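Local coordinates for protein separin (Saccharomyces cerevisiae, PDB 5U1T) that cleaves the MCD1/SCC1 subunit of cohesin as a caspase-like cysteine protease, releasing sister chromatids at the onset of anaphase, at residues F1293-M1307 with H1336-A1348. Residues are numbered along the deposited sequence; the frame is centred on the assembly and turned at random.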
ATOM      1  N   PHE A1293       6.451 -66.630   7.490  1.00 57.24           N
ATOM      2  CA  PHE A1293       5.782 -67.930   7.539  1.00 56.66           C
ATOM      3  C   PHE A1293       5.902 -68.525   8.934  1.00 55.14           C
ATOM      4  O   PHE A1293       4.906 -68.950   9.518  1.00 53.23           O
ATOM      5  CB  PHE A1293       6.358 -68.885   6.480  1.00 55.66           C
ATOM      6  CG  PHE A1293       5.880 -68.589   5.087  1.00 55.66           C
ATOM      7  CD1 PHE A1293       6.535 -67.649   4.299  1.00 55.69           C
ATOM      8  CD2 PHE A1293       4.753 -69.220   4.582  1.00 51.04           C
ATOM      9  CE1 PHE A1293       6.082 -67.347   3.041  1.00 50.21           C
ATOM     10  CE2 PHE A1293       4.299 -68.933   3.318  1.00 55.99           C
ATOM     11  CZ  PHE A1293       4.965 -67.991   2.546  1.00 53.11           C
ATOM     12  N   LEU A1294       7.123 -68.514   9.465  1.00 52.31           N
ATOM     13  CA  LEU A1294       7.400 -68.946  10.827  1.00 51.21           C
ATOM     14  C   LEU A1294       6.628 -68.154  11.867  1.00 57.06           C
ATOM     15  O   LEU A1294       6.475 -68.590  13.002  1.00 57.53           O
ATOM     16  CB  LEU A1294       8.890 -68.834  11.126  1.00 53.15           C
ATOM     17  CG  LEU A1294       9.786 -69.800  10.369  1.00 53.87           C
ATOM     18  CD1 LEU A1294      11.159 -69.895  11.018  1.00 52.83           C
ATOM     19  CD2 LEU A1294       9.104 -71.152  10.307  1.00 53.79           C
ATOM     20  N   LYS A1295       6.151 -66.971  11.511  1.00 57.63           N
ATOM     21  CA  LYS A1295       5.482 -66.190  12.519  1.00 54.39           C
ATOM     22  C   LYS A1295       3.979 -66.487  12.539  1.00 54.69           C
ATOM     23  O   LYS A1295       3.284 -66.090  13.465  1.00 62.92           O
ATOM     24  CB  LYS A1295       5.794 -64.698  12.325  1.00 63.39           C
ATOM     25  CG  LYS A1295       7.202 -64.333  12.842  1.00 62.44           C
ATOM     26  CD  LYS A1295       7.683 -62.948  12.433  1.00 60.14           C
ATOM     27  CE  LYS A1295       9.054 -62.654  13.060  1.00 60.25           C
ATOM     28  NZ  LYS A1295       9.708 -61.385  12.619  1.00 62.14           N
ATOM     29  N   LEU A1296       3.476 -67.226  11.563  1.00 50.73           N
ATOM     30  CA  LEU A1296       2.078 -67.638  11.608  1.00 53.96           C
ATOM     31  C   LEU A1296       1.796 -68.637  12.766  1.00 61.29           C
ATOM     32  O   LEU A1296       2.675 -69.398  13.183  1.00 59.59           O
ATOM     33  CB  LEU A1296       1.664 -68.266  10.273  1.00 53.98           C
ATOM     34  CG  LEU A1296       1.861 -67.463   8.995  1.00 60.02           C
ATOM     35  CD1 LEU A1296       1.939 -68.377   7.783  1.00 56.50           C
ATOM     36  CD2 LEU A1296       0.731 -66.461   8.846  1.00 56.42           C
ATOM     37  N   ASN A1297       0.565 -68.628  13.283  1.00 63.57           N
ATOM     38  CA  ASN A1297       0.136 -69.587  14.293  1.00 60.38           C
ATOM     39  C   ASN A1297      -0.873 -70.562  13.703  1.00 63.79           C
ATOM     40  O   ASN A1297      -2.026 -70.190  13.464  1.00 65.22           O
ATOM     41  CB  ASN A1297      -0.472 -68.869  15.502  1.00 63.09           C
ATOM     42  CG  ASN A1297      -0.915 -69.837  16.621  1.00 68.74           C
ATOM     43  OD1 ASN A1297      -0.717 -71.065  16.536  1.00 65.10           O
ATOM     44  ND2 ASN A1297      -1.515 -69.279  17.673  1.00 62.26           N
ATOM     45  N   PRO A1298      -0.449 -71.818  13.474  1.00 63.20           N
ATOM     46  CA  PRO A1298      -1.344 -72.813  12.887  1.00 61.59           C
ATOM     47  C   PRO A1298      -2.577 -73.072  13.732  1.00 65.27           C
ATOM     48  O   PRO A1298      -3.551 -73.628  13.236  1.00 69.72           O
ATOM     49  CB  PRO A1298      -0.468 -74.058  12.796  1.00 56.73           C
ATOM     50  CG  PRO A1298       0.907 -73.519  12.698  1.00 58.50           C
ATOM     51  CD  PRO A1298       0.922 -72.338  13.603  1.00 60.65           C
ATOM     52  N   GLN A1299      -2.551 -72.658  14.989  1.00 67.09           N
ATOM     53  CA  GLN A1299      -3.663 -72.957  15.873  1.00 66.84           C
ATOM     54  C   GLN A1299      -4.802 -71.936  15.722  1.00 72.21           C
ATOM     55  O   GLN A1299      -5.956 -72.240  16.037  1.00 71.20           O
ATOM     56  CB  GLN A1299      -3.169 -73.038  17.320  1.00 72.13           C
ATOM     57  CG  GLN A1299      -2.134 -74.153  17.564  1.00 70.91           C
ATOM     58  CD  GLN A1299      -2.466 -75.469  16.825  1.00 77.76           C
ATOM     59  OE1 GLN A1299      -3.546 -76.049  17.007  1.00 76.35           O
ATOM     60  NE2 GLN A1299      -1.525 -75.944  15.990  1.00 72.23           N
ATOM     61  N   GLU A1300      -4.477 -70.743  15.222  1.00 73.83           N
ATOM     62  CA  GLU A1300      -5.476 -69.726  14.881  1.00 68.62           C
ATOM     63  C   GLU A1300      -6.511 -70.198  13.853  1.00 67.95           C
ATOM     64  O   GLU A1300      -6.212 -70.984  12.952  1.00 68.12           O
ATOM     65  CB  GLU A1300      -4.789 -68.474  14.340  1.00 72.57           C
ATOM     66  CG  GLU A1300      -4.446 -67.414  15.363  1.00 75.29           C
ATOM     67  CD  GLU A1300      -4.156 -66.076  14.682  1.00 90.22           C
ATOM     68  OE1 GLU A1300      -4.129 -66.066  13.414  1.00 85.06           O
ATOM     69  OE2 GLU A1300      -3.980 -65.038  15.394  1.00 89.95           O
ATOM     70  N   ILE A1301      -7.723 -69.672  13.981  1.00 66.05           N
ATOM     71  CA  ILE A1301      -8.854 -70.074  13.156  1.00 70.34           C
ATOM     72  C   ILE A1301      -8.711 -69.672  11.676  1.00 71.67           C
ATOM     73  O   ILE A1301      -9.135 -70.412  10.790  1.00 67.49           O
ATOM     74  CB  ILE A1301     -10.174 -69.475  13.729  1.00 72.04           C
ATOM     75  CG1 ILE A1301     -11.408 -70.097  13.062  1.00 73.05           C
ATOM     76  CG2 ILE A1301     -10.174 -67.955  13.629  1.00 69.81           C
ATOM     77  CD1 ILE A1301     -12.696 -69.323  13.327  1.00 80.09           C
ATOM     78  N   ASP A1302      -8.120 -68.510  11.407  1.00 73.53           N
ATOM     79  CA  ASP A1302      -7.972 -68.032  10.033  1.00 70.46           C
ATOM     80  C   ASP A1302      -6.528 -68.193   9.551  1.00 68.49           C
ATOM     81  O   ASP A1302      -6.036 -67.394   8.737  1.00 68.91           O
ATOM     82  CB  ASP A1302      -8.406 -66.574   9.930  1.00 70.46           C
ATOM     83  CG  ASP A1302      -7.718 -65.704  10.958  1.00 80.81           C
ATOM     84  OD1 ASP A1302      -6.846 -66.253  11.691  1.00 79.70           O
ATOM     85  OD2 ASP A1302      -8.036 -64.486  11.036  1.00 83.42           O
ATOM     86  N   PHE A1303      -5.867 -69.235  10.053  1.00 60.09           N
ATOM     87  CA  PHE A1303      -4.490 -69.539   9.696  1.00 60.77           C
ATOM     88  C   PHE A1303      -4.269 -69.717   8.191  1.00 60.17           C
ATOM     89  O   PHE A1303      -3.247 -69.292   7.667  1.00 60.98           O
ATOM     90  CB  PHE A1303      -4.031 -70.798  10.434  1.00 61.06           C
ATOM     91  CG  PHE A1303      -2.804 -71.425   9.851  1.00 57.71           C
ATOM     92  CD1 PHE A1303      -1.555 -70.886  10.088  1.00 60.21           C
ATOM     93  CD2 PHE A1303      -2.900 -72.545   9.054  1.00 56.16           C
ATOM     94  CE1 PHE A1303      -0.420 -71.464   9.555  1.00 57.50           C
ATOM     95  CE2 PHE A1303      -1.778 -73.115   8.517  1.00 61.62           C
ATOM     96  CZ  PHE A1303      -0.533 -72.571   8.768  1.00 62.76           C
ATOM     97  N   LEU A1304      -5.216 -70.338   7.495  1.00 58.84           N
ATOM     98  CA  LEU A1304      -4.991 -70.679   6.093  1.00 62.82           C
ATOM     99  C   LEU A1304      -5.161 -69.495   5.169  1.00 61.35           C
ATOM    100  O   LEU A1304      -4.520 -69.426   4.125  1.00 59.37           O
ATOM    101  CB  LEU A1304      -5.909 -71.815   5.648  1.00 64.00           C
ATOM    102  CG  LEU A1304      -5.168 -73.128   5.848  1.00 68.88           C
ATOM    103  CD1 LEU A1304      -5.992 -74.343   5.434  1.00 73.02           C
ATOM    104  CD2 LEU A1304      -3.849 -73.051   5.081  1.00 69.33           C
ATOM    105  N   SER A1305      -6.033 -68.572   5.547  1.00 65.30           N
ATOM    106  CA  SER A1305      -6.176 -67.324   4.803  1.00 63.35           C
ATOM    107  C   SER A1305      -4.892 -66.545   4.873  1.00 58.69           C
ATOM    108  O   SER A1305      -4.441 -65.990   3.886  1.00 57.90           O
ATOM    109  CB  SER A1305      -7.316 -66.480   5.354  1.00 60.82           C
ATOM    110  OG  SER A1305      -8.488 -67.262   5.445  1.00 70.09           O
ATOM    111  N   LYS A1306      -4.302 -66.520   6.055  1.00 57.15           N
ATOM    112  CA  LYS A1306      -3.116 -65.730   6.257  1.00 57.91           C
ATOM    113  C   LYS A1306      -1.979 -66.349   5.484  1.00 58.61           C
ATOM    114  O   LYS A1306      -1.208 -65.635   4.850  1.00 60.45           O
ATOM    115  CB  LYS A1306      -2.790 -65.623   7.738  1.00 59.25           C
ATOM    116  CG  LYS A1306      -3.859 -64.895   8.514  1.00 56.18           C
ATOM    117  CD  LYS A1306      -3.384 -64.537   9.901  1.00 62.36           C
ATOM    118  CE  LYS A1306      -4.539 -64.094  10.759  1.00 61.77           C
ATOM    119  NZ  LYS A1306      -4.058 -63.695  12.088  1.00 69.22           N
ATOM    120  N   MET A1307      -1.901 -67.677   5.502  1.00 60.71           N
ATOM    121  CA  MET A1307      -0.850 -68.384   4.777  1.00 58.52           C
ATOM    122  C   MET A1307      -1.019 -68.223   3.272  1.00 56.67           C
ATOM    123  O   MET A1307      -0.066 -67.902   2.576  1.00 59.00           O
ATOM    124  CB  MET A1307      -0.817 -69.872   5.138  1.00 53.31           C
ATOM    125  CG  MET A1307       0.534 -70.487   4.807  1.00 59.55           C
ATOM    126  SD  MET A1307       0.709 -72.240   5.157  1.00 72.62           S
ATOM    127  CE  MET A1307      -0.427 -72.908   3.937  1.00 61.39           C
ATOM    128  N   HIS A1336       0.168 -76.114   0.769  1.00 57.72           N
ATOM    129  CA  HIS A1336      -0.619 -76.067   1.991  1.00 60.58           C
ATOM    130  C   HIS A1336      -0.117 -77.073   3.017  1.00 65.38           C
ATOM    131  O   HIS A1336       0.266 -76.689   4.134  1.00 64.09           O
ATOM    132  CB  HIS A1336      -2.095 -76.317   1.636  1.00 65.39           C
ATOM    133  CG  HIS A1336      -2.983 -76.643   2.799  1.00 67.34           C
ATOM    134  ND1 HIS A1336      -4.191 -77.289   2.639  1.00 68.26           N
ATOM    135  CD2 HIS A1336      -2.858 -76.404   4.131  1.00 69.42           C
ATOM    136  CE1 HIS A1336      -4.762 -77.449   3.820  1.00 69.40           C
ATOM    137  NE2 HIS A1336      -3.973 -76.928   4.743  1.00 70.36           N
ATOM    138  N   VAL A1337      -0.112 -78.349   2.630  1.00 60.07           N
ATOM    139  CA  VAL A1337       0.226 -79.426   3.542  1.00 59.23           C
ATOM    140  C   VAL A1337       1.658 -79.326   4.035  1.00 56.30           C
ATOM    141  O   VAL A1337       1.907 -79.372   5.234  1.00 54.73           O
ATOM    142  CB  VAL A1337       0.014 -80.813   2.879  1.00 63.22           C
ATOM    143  CG1 VAL A1337       0.724 -81.904   3.664  1.00 54.02           C
ATOM    144  CG2 VAL A1337      -1.471 -81.117   2.746  1.00 56.10           C
ATOM    145  N   GLN A1338       2.597 -79.206   3.104  1.00 55.64           N
ATOM    146  CA  GLN A1338       4.017 -79.195   3.447  1.00 55.39           C
ATOM    147  C   GLN A1338       4.449 -77.932   4.219  1.00 59.39           C
ATOM    148  O   GLN A1338       5.299 -78.004   5.096  1.00 56.97           O
ATOM    149  CB  GLN A1338       4.868 -79.347   2.178  1.00 53.89           C
ATOM    150  CG  GLN A1338       4.912 -80.759   1.605  1.00 60.81           C
ATOM    151  CD  GLN A1338       5.323 -80.804   0.124  1.00 64.50           C
ATOM    152  OE1 GLN A1338       5.661 -79.776  -0.466  1.00 72.31           O
ATOM    153  NE2 GLN A1338       5.271 -81.981  -0.481  1.00 60.84           N
ATOM    154  N   LEU A1339       3.881 -76.772   3.903  1.00 62.42           N
ATOM    155  CA  LEU A1339       4.281 -75.553   4.618  1.00 57.93           C
ATOM    156  C   LEU A1339       3.745 -75.542   6.034  1.00 57.51           C
ATOM    157  O   LEU A1339       4.449 -75.154   6.965  1.00 57.60           O
ATOM    158  CB  LEU A1339       3.811 -74.305   3.893  1.00 52.77           C
ATOM    159  CG  LEU A1339       4.693 -73.808   2.763  1.00 57.99           C
ATOM    160  CD1 LEU A1339       3.912 -72.767   2.021  1.00 55.71           C
ATOM    161  CD2 LEU A1339       5.999 -73.236   3.275  1.00 50.59           C
ATOM    162  N   GLU A1340       2.492 -75.967   6.187  1.00 61.02           N
ATOM    163  CA  GLU A1340       1.862 -76.092   7.502  1.00 60.98           C
ATOM    164  C   GLU A1340       2.600 -77.075   8.380  1.00 59.78           C
ATOM    165  O   GLU A1340       2.727 -76.877   9.584  1.00 63.77           O
ATOM    166  CB  GLU A1340       0.414 -76.545   7.373  1.00 63.00           C
ATOM    167  CG  GLU A1340      -0.270 -76.740   8.708  1.00 62.39           C
ATOM    168  CD  GLU A1340      -1.762 -76.652   8.586  1.00 64.47           C
ATOM    169  OE1 GLU A1340      -2.266 -76.811   7.453  1.00 69.89           O
ATOM    170  OE2 GLU A1340      -2.432 -76.405   9.612  1.00 74.00           O
ATOM    171  N   GLU A1341       3.070 -78.146   7.757  1.00 62.50           N
ATOM    172  CA  GLU A1341       3.859 -79.153   8.437  1.00 59.21           C
ATOM    173  C   GLU A1341       5.122 -78.518   9.001  1.00 60.16           C
ATOM    174  O   GLU A1341       5.363 -78.566  10.208  1.00 59.28           O
ATOM    175  CB  GLU A1341       4.189 -80.297   7.472  1.00 63.11           C
ATOM    176  CG  GLU A1341       4.899 -81.496   8.059  1.00 68.21           C
ATOM    177  CD  GLU A1341       5.324 -82.503   6.976  1.00 83.75           C
ATOM    178  OE1 GLU A1341       4.750 -82.485   5.840  1.00 78.88           O
ATOM    179  OE2 GLU A1341       6.241 -83.323   7.263  1.00 90.29           O
ATOM    180  N   GLN A1342       5.918 -77.897   8.141  1.00 58.49           N
ATOM    181  CA  GLN A1342       7.160 -77.285   8.598  1.00 57.96           C
ATOM    182  C   GLN A1342       6.913 -76.158   9.629  1.00 61.46           C
ATOM    183  O   GLN A1342       7.727 -75.957  10.528  1.00 58.84           O
ATOM    184  CB  GLN A1342       7.968 -76.751   7.413  1.00 55.15           C
ATOM    185  CG  GLN A1342       8.496 -77.800   6.449  1.00 59.65           C
ATOM    186  CD  GLN A1342       9.071 -79.035   7.144  1.00 65.15           C
ATOM    187  OE1 GLN A1342      10.069 -78.963   7.871  1.00 64.82           O
ATOM    188  NE2 GLN A1342       8.437 -80.186   6.911  1.00 65.91           N
ATOM    189  N   ILE A1343       5.801 -75.432   9.503  1.00 57.24           N
ATOM    190  CA  ILE A1343       5.507 -74.352  10.439  1.00 60.48           C
ATOM    191  C   ILE A1343       5.127 -74.959  11.803  1.00 60.74           C
ATOM    192  O   ILE A1343       5.654 -74.540  12.834  1.00 61.24           O
ATOM    193  CB  ILE A1343       4.389 -73.389   9.895  1.00 58.33           C
ATOM    194  CG1 ILE A1343       4.885 -72.610   8.667  1.00 52.32           C
ATOM    195  CG2 ILE A1343       3.944 -72.387  10.958  1.00 49.96           C
ATOM    196  CD1 ILE A1343       3.796 -71.840   7.938  1.00 44.54           C
ATOM    197  N   LYS A1344       4.249 -75.964  11.810  1.00 63.56           N
ATOM    198  CA  LYS A1344       3.920 -76.685  13.049  1.00 62.35           C
ATOM    199  C   LYS A1344       5.174 -77.204  13.751  1.00 61.77           C
ATOM    200  O   LYS A1344       5.328 -77.042  14.961  1.00 63.44           O
ATOM    201  CB  LYS A1344       2.957 -77.837  12.776  1.00 57.75           C
ATOM    202  CG  LYS A1344       1.502 -77.417  12.826  1.00 61.48           C
ATOM    203  CD  LYS A1344       0.584 -78.531  12.348  1.00 60.89           C
ATOM    204  CE  LYS A1344      -0.861 -78.064  12.333  1.00 63.84           C
ATOM    205  NZ  LYS A1344      -1.776 -79.102  11.801  1.00 73.67           N
ATOM    206  N   LYS A1345       6.087 -77.779  12.980  1.00 60.38           N
ATOM    207  CA  LYS A1345       7.328 -78.311  13.535  1.00 64.62           C
ATOM    208  C   LYS A1345       8.168 -77.218  14.175  1.00 67.82           C
ATOM    209  O   LYS A1345       8.839 -77.441  15.175  1.00 73.27           O
ATOM    210  CB  LYS A1345       8.143 -79.030  12.453  1.00 68.05           C
ATOM    211  CG  LYS A1345       9.304 -79.884  12.974  1.00 67.87           C
ATOM    212  CD  LYS A1345      10.125 -80.451  11.820  1.00 71.29           C
ATOM    213  CE  LYS A1345      11.147 -81.468  12.324  1.00 84.07           C
ATOM    214  NZ  LYS A1345      11.886 -82.183  11.230  1.00 86.14           N
ATOM    215  N   TYR A1346       8.123 -76.029  13.596  1.00 74.47           N
ATOM    216  CA  TYR A1346       8.946 -74.927  14.067  1.00 66.42           C
ATOM    217  C   TYR A1346       8.385 -74.350  15.360  1.00 71.20           C
ATOM    218  O   TYR A1346       9.116 -74.163  16.346  1.00 70.36           O
ATOM    219  CB  TYR A1346       9.053 -73.832  13.009  1.00 60.60           C
ATOM    220  CG  TYR A1346       9.704 -72.596  13.568  1.00 68.64           C
ATOM    221  CD1 TYR A1346      11.087 -72.496  13.646  1.00 65.13           C
ATOM    222  CD2 TYR A1346       8.937 -71.543  14.062  1.00 59.95           C
ATOM    223  CE1 TYR A1346      11.678 -71.383  14.172  1.00 66.63           C
ATOM    224  CE2 TYR A1346       9.518 -70.450  14.591  1.00 58.79           C
ATOM    225  CZ  TYR A1346      10.886 -70.363  14.642  1.00 63.66           C
ATOM    226  OH  TYR A1346      11.466 -69.238  15.174  1.00 71.75           O
ATOM    227  N   ARG A1347       7.087 -74.046  15.334  1.00 69.56           N
ATOM    228  CA  ARG A1347       6.383 -73.546  16.505  1.00 67.76           C
ATOM    229  C   ARG A1347       6.524 -74.504  17.697  1.00 73.41           C
ATOM    230  O   ARG A1347       6.706 -74.067  18.828  1.00 79.67           O
ATOM    231  CB  ARG A1347       4.902 -73.333  16.185  1.00 65.74           C
ATOM    232  CG  ARG A1347       4.627 -72.488  14.944  1.00 72.20           C
ATOM    233  CD  ARG A1347       5.074 -71.069  15.115  1.00 68.74           C
ATOM    234  NE  ARG A1347       4.173 -70.330  15.983  1.00 67.16           N
ATOM    235  CZ  ARG A1347       4.315 -69.040  16.259  1.00 64.28           C
ATOM    236  NH1 ARG A1347       5.316 -68.355  15.723  1.00 67.22           N
ATOM    237  NH2 ARG A1347       3.457 -68.428  17.059  1.00 69.23           N
ATOM    238  N   ALA A1348       6.444 -75.806  17.436  1.00 75.71           N
ATOM    239  CA  ALA A1348       6.424 -76.798  18.502  1.00 73.30           C
ATOM    240  C   ALA A1348       7.777 -76.907  19.197  1.00 73.09           C
ATOM    241  O   ALA A1348       7.883 -77.511  20.262  1.00 76.43           O
ATOM    242  CB  ALA A1348       6.003 -78.170  17.948  1.00 71.95           C
TER
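Leu1294 and Ile1343 bring the backbones closest, CA to CA 5.7 Å, where the connection between helices 1287-1294 and 1303-1320 runs against helix 1332-1347; the short axes of 1303-1307 and 1336-1347 cross at 106°. Ile1343 fills the middle: its CD1 lies at the edges of the Phe1293 and Phe1303 rings and 3.9 Å from Leu1296 CD1, while its CG2 meets Pro1298 CG. Met1307 enters as a knob among His1336, Leu1339, Glu1340 and Ile1343. Its chain bends at its last torsion, which carries CE to 3.7 Å from His1336 CA while SD faces Leu1339 CB. Toward the other end, Leu1294 CD1 sits over the centre of the Tyr1346 ring, a CH-pi contact 3.6 Å from the centroid and 13° off its normal.

Arg1347, folded at chi2 and chi3, gives NH1 to Leu1294 O in that carbonyl's plane, 3.0 Å away, though the N-H...O angle is only 134°. Leu1296 O lies over one guanidinium face, and NH1 also salt-bridges Glu1248. A leucine in place of Arg1347 would probably leave Leu1294 O without this donor and Glu1248 without this cationic partner. Far from the catalytic cysteine proposed by similarity, the contact thus joins three helices of the peptidase C50 region through an apolar centre, with one arginine linking the carbonyl of Leu1294 to the carboxylate of Glu1248.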